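Long-range contacts in Lmo2470 protein (Listeria monocytogenes EGD-e, PDB 5HL3), which binds afadin and facilitates crossing of the basement membrane, as a calcium-binding internalin built on leucine-rich repeats: residues N167-L172 with Q189-L194; T217-R222 with T234-L239; E304-S309 with E335-V340. All blocks are in the same frame, centred on the assembly; numbering follows the deposited sequence. Where two conformers were deposited one is given.

Contact 1: N167-L172 with Q189-L194. With CA (calcium ion), chain F.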
loop_
_atom_site.group_PDB
_atom_site.type_symbol
_atom_site.label_atom_id
_atom_site.label_comp_id
_atom_site.label_asym_id
_atom_site.label_seq_id
_atom_site.Cartn_x
_atom_site.Cartn_y
_atom_site.Cartn_z
ATOM N N ASN A 167 -1.661 18.974 3.346
ATOM C CA ASN A 167 -1.486 20.124 4.229
ATOM C C ASN A 167 -2.454 20.293 5.375
ATOM O O ASN A 167 -2.120 20.946 6.333
ATOM C CB ASN A 167 -1.525 21.413 3.389
ATOM C CG ASN A 167 -0.264 21.600 2.577
ATOM O OD1 ASN A 167 0.770 21.893 3.137
ATOM N ND2 ASN A 167 -0.322 21.352 1.266
ATOM N N ASN A 168 -3.638 19.707 5.278
ATOM C CA ASN A 168 -4.736 20.087 6.192
ATOM C C ASN A 168 -5.435 18.926 6.874
ATOM O O ASN A 168 -6.619 19.041 7.248
ATOM C CB ASN A 168 -5.765 20.918 5.416
ATOM C CG ASN A 168 -5.128 21.937 4.487
ATOM O OD1 ASN A 168 -4.439 22.856 4.937
ATOM N ND2 ASN A 168 -5.362 21.786 3.197
ATOM N N ILE A 169 -4.744 17.803 7.024
ATOM C CA ILE A 169 -5.271 16.631 7.751
ATOM C C ILE A 169 -4.296 16.246 8.874
ATOM O O ILE A 169 -3.701 15.157 8.882
ATOM C CB ILE A 169 -5.624 15.452 6.818
ATOM C CG1 ILE A 169 -4.457 15.061 5.905
ATOM C CG2 ILE A 169 -6.869 15.805 5.980
ATOM C CD1 ILE A 169 -4.670 13.777 5.143
ATOM N N PRO A 170 -4.142 17.147 9.872
ATOM C CA PRO A 170 -3.125 16.961 10.901
ATOM C C PRO A 170 -3.294 15.770 11.804
ATOM O O PRO A 170 -2.321 15.362 12.454
ATOM C CB PRO A 170 -3.253 18.224 11.742
ATOM C CG PRO A 170 -4.653 18.697 11.542
ATOM C CD PRO A 170 -4.930 18.382 10.093
ATOM N N LEU A 171 -4.489 15.187 11.834
ATOM C CA LEU A 171 -4.738 14.049 12.708
ATOM C C LEU A 171 -4.531 12.699 12.054
ATOM O O LEU A 171 -4.720 11.673 12.706
ATOM C CB LEU A 171 -6.154 14.135 13.287
ATOM C CG LEU A 171 -6.460 15.406 14.063
ATOM C CD1 LEU A 171 -7.827 15.326 14.699
ATOM C CD2 LEU A 171 -5.423 15.659 15.110
ATOM N N LEU A 172 -4.059 12.669 10.810
ATOM C CA LEU A 172 -3.951 11.374 10.126
ATOM C C LEU A 172 -3.035 10.390 10.867
ATOM O O LEU A 172 -1.893 10.727 11.216
ATOM C CB LEU A 172 -3.457 11.588 8.689
ATOM C CG LEU A 172 -3.605 10.387 7.763
ATOM C CD1 LEU A 172 -5.065 10.212 7.385
ATOM C CD2 LEU A 172 -2.742 10.549 6.510
ATOM N N GLN A 189 5.130 16.665 5.208
ATOM C CA GLN A 189 5.396 17.789 6.091
ATOM C C GLN A 189 4.440 17.977 7.248
ATOM O O GLN A 189 4.844 18.484 8.290
ATOM C CB GLN A 189 5.339 19.109 5.275
ATOM C CG GLN A 189 6.367 19.245 4.163
ATOM C CD GLN A 189 6.298 20.602 3.496
ATOM O OE1 GLN A 189 5.296 21.309 3.614
ATOM N NE2 GLN A 189 7.377 21.001 2.840
ATOM N N ASN A 190 3.178 17.578 7.084
ATOM C CA ASN A 190 2.131 18.017 8.015
ATOM C C ASN A 190 1.243 16.910 8.516
ATOM O O ASN A 190 0.091 17.170 8.894
ATOM C CB ASN A 190 1.268 19.115 7.327
ATOM C CG ASN A 190 2.109 20.254 6.749
ATOM O OD1 ASN A 190 2.107 20.474 5.547
ATOM N ND2 ASN A 190 2.834 20.946 7.596
ATOM N N ILE A 191 1.762 15.689 8.553
ATOM C CA ILE A 191 1.016 14.570 9.174
ATOM C C ILE A 191 1.863 13.920 10.279
ATOM O O ILE A 191 2.144 12.710 10.272
ATOM C CB ILE A 191 0.477 13.562 8.142
ATOM C CG1 ILE A 191 1.584 13.034 7.206
ATOM C CG2 ILE A 191 -0.672 14.184 7.348
ATOM C CD1 ILE A 191 1.099 11.952 6.274
ATOM N N PRO A 192 2.246 14.715 11.288
ATOM C CA PRO A 192 3.165 14.193 12.323
ATOM C C PRO A 192 2.596 13.154 13.261
ATOM O O PRO A 192 3.365 12.571 14.038
ATOM C CB PRO A 192 3.584 15.447 13.074
ATOM C CG PRO A 192 2.410 16.310 12.973
ATOM C CD PRO A 192 1.879 16.112 11.575
ATOM N N ASN A 193 1.288 12.907 13.209
ATOM C CA ASN A 193 0.705 11.826 14.011
ATOM C C ASN A 193 0.671 10.505 13.266
ATOM O O ASN A 193 0.219 9.497 13.814
ATOM C CB ASN A 193 -0.700 12.195 14.488
ATOM C CG ASN A 193 -0.685 13.285 15.533
ATOM O OD1 ASN A 193 0.388 13.745 15.973
ATOM N ND2 ASN A 193 -1.866 13.697 15.951
ATOM N N LEU A 194 1.168 10.472 12.033
ATOM C CA LEU A 194 1.109 9.247 11.247
ATOM C C LEU A 194 1.857 8.122 11.961
ATOM O O LEU A 194 3.022 8.285 12.316
ATOM C CB LEU A 194 1.705 9.487 9.852
ATOM C CG LEU A 194 1.451 8.329 8.885
ATOM C CD1 LEU A 194 0.009 8.290 8.440
ATOM C CD2 LEU A 194 2.389 8.431 7.689
HETATM CA CA CA F . 2.979 21.919 3.970
HETATM O O HOH W 1 -1.900 17.578 6.928
HETATM O O HOH W 2 -4.356 11.871 15.511
HETATM O O HOH W 3 3.021 20.031 2.416
HETATM O O HOH W 4 3.453 23.597 2.265
HETATM O O HOH W 5 1.756 23.829 4.981
#
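Ile191 fits against the turn of 167-172 through one methyl: its CG2 lies 3.5 Å from the carbonyl oxygen of Ile169 and 4.0 Å from CB of Leu172, filling the dent between the two residues that close that turn. CG1 of Ile169 borders the same methyl, the two isoleucines running side by side in the same direction. In each, CG1 stands between backbone N and carbonyl carbon (chi1 53° and 54°), which leaves CG2 facing the preceding coil, and Ile169 therefore answers with CG1. The matching torsions are consistent with the repeat. These are equivalent loops of successive coils in a leucine-rich-repeat solenoid, each with a type I turn (Ile169 to Leu172, Ile191 to Leu194), so the Ile, Pro and Leu of one turn recur in the next. Leu172 and Leu194 lie flank to flank inside the solenoid, CD2 of the first 4.0 Å from CD1 of the second. Beside Leu171, Asn193 in the conformer given spreads its amide, with ND2 4.1 Å from CD2, and a water links that nitrogen to the carbonyl oxygen of Leu171. A second water bridges the two backbones, accepting from Ile169 N and donating to Asn190 O. At the Asn167 end a calcium ion joins the two segments: Asn167 OD1, Gln189 OE1 and Asn190 OD1 bind it, the last at 2.3 Å, and three waters complete six ligands. The two asparagine oxygens approach to 3.1 Å because they share the metal, their amide planes turned 41° apart, while ND2 of Asn167 is hydrogen-bonded to Asp141.

Contact 2: T217-R222 with T234-L239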
loop_
_atom_site.group_PDB
_atom_site.type_symbol
_atom_site.label_atom_id
_atom_site.label_comp_id
_atom_site.label_asym_id
_atom_site.label_seq_id
_atom_site.Cartn_x
_atom_site.Cartn_y
_atom_site.Cartn_z
ATOM N N THR A 217 5.440 4.065 13.533
ATOM C CA THR A 217 5.895 2.794 14.119
ATOM C C THR A 217 6.063 1.704 13.072
ATOM O O THR A 217 6.906 0.838 13.233
ATOM C CB THR A 217 4.936 2.273 15.230
ATOM O OG1 THR A 217 3.644 1.985 14.697
ATOM C CG2 THR A 217 4.860 3.283 16.378
ATOM N N ASP A 218 5.245 1.729 12.027
ATOM C CA ASP A 218 5.233 0.650 11.029
ATOM C C ASP A 218 5.326 1.221 9.627
ATOM O O ASP A 218 4.442 1.976 9.212
ATOM C CB ASP A 218 3.948 -0.175 11.166
ATOM C CG ASP A 218 3.863 -0.904 12.468
ATOM O OD1 ASP A 218 3.738 -0.280 13.530
ATOM O OD2 ASP A 218 3.910 -2.141 12.458
ATOM N N LEU A 219 6.384 0.859 8.914
ATOM C CA LEU A 219 6.639 1.329 7.553
ATOM C C LEU A 219 6.834 0.080 6.708
ATOM O O LEU A 219 7.836 -0.622 6.868
ATOM C CB LEU A 219 7.856 2.256 7.517
ATOM C CG LEU A 219 8.295 2.797 6.162
ATOM C CD1 LEU A 219 7.147 3.464 5.434
ATOM C CD2 LEU A 219 9.428 3.765 6.325
ATOM N N ASN A 220 5.928 -0.165 5.772
ATOM C CA ASN A 220 5.992 -1.382 4.954
ATOM C C ASN A 220 6.413 -1.017 3.538
ATOM O O ASN A 220 5.671 -0.363 2.828
ATOM C CB ASN A 220 4.629 -2.099 4.957
ATOM C CG ASN A 220 4.701 -3.452 4.302
ATOM O OD1 ASN A 220 5.670 -3.763 3.610
ATOM N ND2 ASN A 220 3.685 -4.250 4.483
ATOM N N LEU A 221 7.628 -1.431 3.156
ATOM C CA LEU A 221 8.175 -1.200 1.818
ATOM C C LEU A 221 8.390 -2.489 1.054
ATOM O O LEU A 221 9.155 -2.524 0.089
ATOM C CB LEU A 221 9.487 -0.393 1.893
ATOM C CG LEU A 221 9.463 0.942 2.639
ATOM C CD1 LEU A 221 10.813 1.603 2.675
ATOM C CD2 LEU A 221 8.437 1.897 2.131
ATOM N N ARG A 222 7.724 -3.564 1.470
ATOM C CA ARG A 222 7.898 -4.861 0.814
ATOM C C ARG A 222 7.547 -4.762 -0.667
ATOM O O ARG A 222 6.630 -4.045 -1.052
ATOM C CB ARG A 222 6.998 -5.894 1.498
ATOM C CG ARG A 222 7.054 -7.309 0.964
ATOM C CD ARG A 222 6.291 -8.235 1.916
ATOM N NE ARG A 222 6.576 -9.661 1.696
ATOM C CZ ARG A 222 5.833 -10.453 0.935
ATOM N NH1 ARG A 222 4.787 -9.939 0.311
ATOM N NH2 ARG A 222 6.130 -11.743 0.787
ATOM N N THR A 234 17.334 8.905 9.810
ATOM C CA THR A 234 17.916 9.577 10.960
ATOM C C THR A 234 16.906 10.087 11.998
ATOM O O THR A 234 17.326 10.428 13.111
ATOM C CB THR A 234 18.777 10.791 10.521
ATOM O OG1 THR A 234 17.974 11.715 9.780
ATOM C CG2 THR A 234 19.950 10.365 9.670
ATOM N N ASN A 235 15.620 10.138 11.655
ATOM C CA ASN A 235 14.604 10.704 12.543
ATOM C C ASN A 235 13.291 9.945 12.559
ATOM O O ASN A 235 12.220 10.527 12.415
ATOM C CB ASN A 235 14.347 12.170 12.186
ATOM C CG ASN A 235 15.512 13.077 12.555
ATOM O OD1 ASN A 235 15.784 13.336 13.725
ATOM N ND2 ASN A 235 16.182 13.588 11.554
ATOM N N LEU A 236 13.363 8.639 12.772
ATOM C CA LEU A 236 12.146 7.826 12.967
ATOM C C LEU A 236 12.229 7.183 14.363
ATOM O O LEU A 236 12.356 5.967 14.478
ATOM C CB LEU A 236 11.994 6.761 11.890
ATOM C CG LEU A 236 11.737 7.263 10.463
ATOM C CD1 LEU A 236 11.571 6.081 9.524
ATOM C CD2 LEU A 236 10.490 8.136 10.358
ATOM N N PRO A 237 12.164 8.003 15.423
ATOM C CA PRO A 237 12.384 7.474 16.780
ATOM C C PRO A 237 11.368 6.468 17.265
ATOM O O PRO A 237 11.669 5.704 18.174
ATOM C CB PRO A 237 12.360 8.742 17.654
ATOM C CG PRO A 237 11.583 9.738 16.858
ATOM C CD PRO A 237 12.002 9.463 15.451
ATOM N N SER A 238 10.171 6.479 16.699
ATOM C CA SER A 238 9.139 5.527 17.118
ATOM C C SER A 238 9.136 4.240 16.289
ATOM O O SER A 238 8.321 3.343 16.543
ATOM C CB SER A 238 7.755 6.175 17.050
ATOM O OG SER A 238 7.662 7.286 17.944
ATOM N N LEU A 239 10.032 4.131 15.297
ATOM C CA LEU A 239 9.973 2.993 14.384
ATOM C C LEU A 239 10.155 1.658 15.116
ATOM O O LEU A 239 11.103 1.490 15.897
ATOM C CB LEU A 239 11.025 3.138 13.309
ATOM C CG LEU A 239 10.912 2.186 12.107
ATOM C CD1 LEU A 239 9.651 2.413 11.300
ATOM C CD2 LEU A 239 12.173 2.361 11.259
#
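Thr217 and Leu239 meet where one coil of the leucine-rich-repeat solenoid passes into the next: Thr217 leads into strand 218-220 of the parallel sheet, and Leu239 ends the type I turn from Leu236 that precedes strand 241-243. Leu239 starts off pointing away from its neighbour, but with CG anti to the backbone N (chi1 -168°) and chi2 near 64° the branch folds back, and CD1 comes to rest 3.7 Å from the carbonyl oxygen of Thr217. The same methyl lies 4.2 Å from CB of Leu219. Leu219 has nearly the same shape, CG again opposite its own nitrogen, but its side chain is directed into the contact, where CD2 makes a looser approach to CD1 of Leu236. Leu219 and Leu236 form part of the hydrophobic interior, which Leu197 and Leu242 of the flanking strands extend on the two sides of Leu219. At the edge of the contact, the rotation of Thr217 about CA-CB divides polar from apolar. CG2, on the side remote from the carbonyl carbon, faces the Ser238 carbonyl oxygen at 3.5 Å and lies near Ser238 CB. The CA-H of Thr217 is directed at that same oxygen, with an angle of 151° at the hydrogen. The hydroxyl of Ser238 turns to another partner, the carbonyl oxygen of Pro214. With OG1 between its backbone N and carbonyl carbon, the Thr217 hydroxyl is hydrogen-bonded to Thr195 O and also lies toward Asp218, whose OD1 it meets at a notably short 2.5 Å, on the lone pair pointing away from OD2.

Contact 3: E304-S309 with E335-V340. With CA (calcium ion), chain H.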
loop_
_atom_site.group_PDB
_atom_site.type_symbol
_atom_site.label_atom_id
_atom_site.label_comp_id
_atom_site.label_asym_id
_atom_site.label_seq_id
_atom_site.Cartn_x
_atom_site.Cartn_y
_atom_site.Cartn_z
ATOM N N GLU A 304 27.139 -20.738 -7.320
ATOM C CA GLU A 304 26.943 -21.517 -8.525
ATOM C C GLU A 304 27.193 -20.649 -9.735
ATOM O O GLU A 304 27.256 -19.427 -9.622
ATOM C CB GLU A 304 25.521 -22.065 -8.572
ATOM C CG GLU A 304 24.455 -20.987 -8.682
ATOM C CD GLU A 304 23.044 -21.481 -8.452
ATOM O OE1 GLU A 304 22.852 -22.489 -7.761
ATOM O OE2 GLU A 304 22.105 -20.805 -8.919
ATOM N N TYR A 305 27.373 -21.290 -10.888
ATOM C CA TYR A 305 27.396 -20.555 -12.151
ATOM C C TYR A 305 26.358 -21.151 -13.074
ATOM O O TYR A 305 26.061 -22.346 -13.010
ATOM C CB TYR A 305 28.789 -20.428 -12.767
ATOM C CG TYR A 305 29.375 -21.662 -13.387
ATOM C CD1 TYR A 305 29.952 -22.662 -12.607
ATOM C CD2 TYR A 305 29.433 -21.795 -14.772
ATOM C CE1 TYR A 305 30.553 -23.767 -13.186
ATOM C CE2 TYR A 305 30.028 -22.896 -15.361
ATOM C CZ TYR A 305 30.569 -23.882 -14.563
ATOM O OH TYR A 305 31.156 -24.961 -15.186
ATOM N N ILE A 306 25.821 -20.291 -13.940
ATOM C CA ILE A 306 24.612 -20.577 -14.706
ATOM C C ILE A 306 24.944 -20.529 -16.156
ATOM O O ILE A 306 25.201 -19.456 -16.693
ATOM C CB ILE A 306 23.496 -19.530 -14.406
ATOM C CG1 ILE A 306 23.165 -19.452 -12.893
ATOM C CG2 ILE A 306 22.254 -19.762 -15.277
ATOM C CD1 ILE A 306 23.888 -18.345 -12.125
ATOM N N GLY A 307 24.986 -21.694 -16.781
ATOM C CA GLY A 307 25.225 -21.815 -18.212
ATOM C C GLY A 307 24.066 -22.616 -18.777
ATOM O O GLY A 307 22.893 -22.312 -18.490
ATOM N N ILE A 308 24.386 -23.625 -19.584
ATOM C CA ILE A 308 23.355 -24.533 -20.123
ATOM C C ILE A 308 22.701 -25.261 -18.932
ATOM O O ILE A 308 21.482 -25.460 -18.911
ATOM C CB ILE A 308 23.934 -25.503 -21.165
ATOM C CG1 ILE A 308 24.448 -24.700 -22.371
ATOM C CG2 ILE A 308 22.873 -26.509 -21.614
ATOM C CD1 ILE A 308 25.221 -25.500 -23.392
ATOM N N SER A 309 23.518 -25.631 -17.941
ATOM C CA SER A 309 23.017 -26.158 -16.667
ATOM C C SER A 309 23.590 -25.304 -15.552
ATOM O O SER A 309 24.528 -24.552 -15.775
ATOM C CB SER A 309 23.472 -27.587 -16.457
ATOM O OG SER A 309 24.870 -27.617 -16.314
ATOM N N GLU A 335 32.811 -15.958 -20.523
ATOM C CA GLU A 335 31.922 -15.075 -19.786
ATOM C C GLU A 335 30.968 -15.935 -18.974
ATOM O O GLU A 335 30.338 -16.842 -19.515
ATOM C CB GLU A 335 31.102 -14.219 -20.755
ATOM C CG GLU A 335 31.895 -13.426 -21.774
ATOM C CD GLU A 335 32.740 -12.291 -21.194
ATOM O OE1 GLU A 335 32.430 -11.841 -20.075
ATOM O OE2 GLU A 335 33.689 -11.856 -21.918
ATOM N N TYR A 336 30.821 -15.611 -17.688
ATOM C CA TYR A 336 30.027 -16.406 -16.761
ATOM C C TYR A 336 29.051 -15.581 -15.948
ATOM O O TYR A 336 29.319 -14.419 -15.634
ATOM C CB TYR A 336 30.964 -17.127 -15.786
ATOM C CG TYR A 336 31.894 -18.115 -16.464
ATOM C CD1 TYR A 336 33.107 -17.714 -17.008
ATOM C CD2 TYR A 336 31.564 -19.478 -16.532
ATOM C CE1 TYR A 336 33.952 -18.619 -17.625
ATOM C CE2 TYR A 336 32.398 -20.386 -17.141
ATOM C CZ TYR A 336 33.591 -19.965 -17.691
ATOM O OH TYR A 336 34.402 -20.894 -18.305
ATOM N N LYS A 337 27.914 -16.195 -15.618
ATOM C CA LYS A 337 26.902 -15.619 -14.716
ATOM C C LYS A 337 27.025 -16.369 -13.388
ATOM O O LYS A 337 26.793 -17.582 -13.349
ATOM C CB LYS A 337 25.513 -15.819 -15.266
ATOM C CG LYS A 337 25.238 -15.096 -16.568
ATOM C CD LYS A 337 23.746 -15.046 -16.888
ATOM C CE LYS A 337 23.175 -16.418 -17.220
ATOM N NZ LYS A 337 23.892 -17.168 -18.269
ATOM N N LEU A 338 27.427 -15.658 -12.343
ATOM C CA LEU A 338 27.606 -16.230 -10.992
ATOM C C LEU A 338 26.451 -15.827 -10.082
ATOM O O LEU A 338 25.835 -14.783 -10.267
ATOM C CB LEU A 338 28.932 -15.780 -10.357
ATOM C CG LEU A 338 30.159 -16.649 -10.650
ATOM C CD1 LEU A 338 30.425 -16.818 -12.132
ATOM C CD2 LEU A 338 31.417 -16.156 -9.930
ATOM N N ASP A 339 26.181 -16.677 -9.095
ATOM C CA ASP A 339 25.134 -16.451 -8.085
ATOM C C ASP A 339 25.628 -16.919 -6.745
ATOM O O ASP A 339 26.215 -18.001 -6.658
ATOM C CB ASP A 339 23.870 -17.214 -8.444
ATOM C CG ASP A 339 22.884 -17.300 -7.299
ATOM O OD1 ASP A 339 23.164 -17.906 -6.239
ATOM O OD2 ASP A 339 21.785 -16.843 -7.485
ATOM N N VAL A 340 25.464 -16.084 -5.717
ATOM C CA VAL A 340 25.644 -16.501 -4.328
ATOM C C VAL A 340 24.284 -16.349 -3.650
ATOM O O VAL A 340 23.626 -15.300 -3.755
ATOM C CB VAL A 340 26.714 -15.676 -3.595
ATOM C CG1 VAL A 340 26.616 -15.802 -2.073
ATOM C CG2 VAL A 340 28.083 -16.141 -4.005
HETATM CA CA CA H . 20.031 -15.368 -8.524
HETATM O O HOH W 6 27.653 -18.744 -16.967
HETATM O O HOH W 7 18.998 -13.267 -7.691
HETATM O O HOH W 8 18.296 -16.840 -8.166
HETATM O O HOH W 9 20.534 -16.831 -10.399
HETATM O O HOH W 10 18.642 -14.645 -10.354
#
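Tyr305 and Tyr336 extend in the same direction on one side of the sheet, their rings turned 72° against each other in an offset edge-to-face pair, with the edge of Tyr336 toward the face of Tyr305. The closest carbons are the two CD2 atoms, 3.6 Å apart. Nearer the backbone, CB of Tyr305 rests on CD1 of Leu338, its partner across the strands. The strands, 301-306 and 334-345, are antiparallel neighbours in the mixed sheet of the C-terminal region. Glu304 and Asp339 form a hydrogen-bonded pair, joined by N-H to O bonds in both directions, and Ile306 N donates to Lys337 O at 2.9 Å. On the opposite face from Tyr305, Ile306 lies at about a right angle to Lys337. Lys337 bends at its last two torsions, which curls its ammonium group back to Ile306 O; NZ approaches this oxygen from above the carbonyl plane, and a water also donates to it. Glu304 and Asp339 run alongside one another on that face, CG 3.8 Å from CB, their carboxylate planes 39° apart. Asp339 OD2 binds calcium at 2.5 Å, completed by Ser353, Asp355 and four waters, while OD1 is hydrogen-bonded to Ser341 and Glu304 OE1 to Gln312. The metal's positive charge probably eases the repulsion between Glu304 OE2 and Asp339 OD1, 4.1 Å apart, and would help Asp339, and perhaps Glu304, remain ionised.

Contacts 1 and 2 belong to the same solenoid and follow each other along the chain, their centres 16 Å apart and their nearest atoms about 5 Å apart without touching. Both join successive coils, but contact 1 pairs two loops, whereas contact 2 sets the entry to a strand against the turn preceding the next. Contact 3 belongs to the C-terminal sheet, with its centre 37 Å from that of contact 2 and 50 Å from that of contact 1, across the middle of the chain. Calcium occurs at both ends of this series: in contact 1 the ion bridges the two segments, while in contact 3 it is held by 335-340 together with strand 350-360. Contact 2 has no metal.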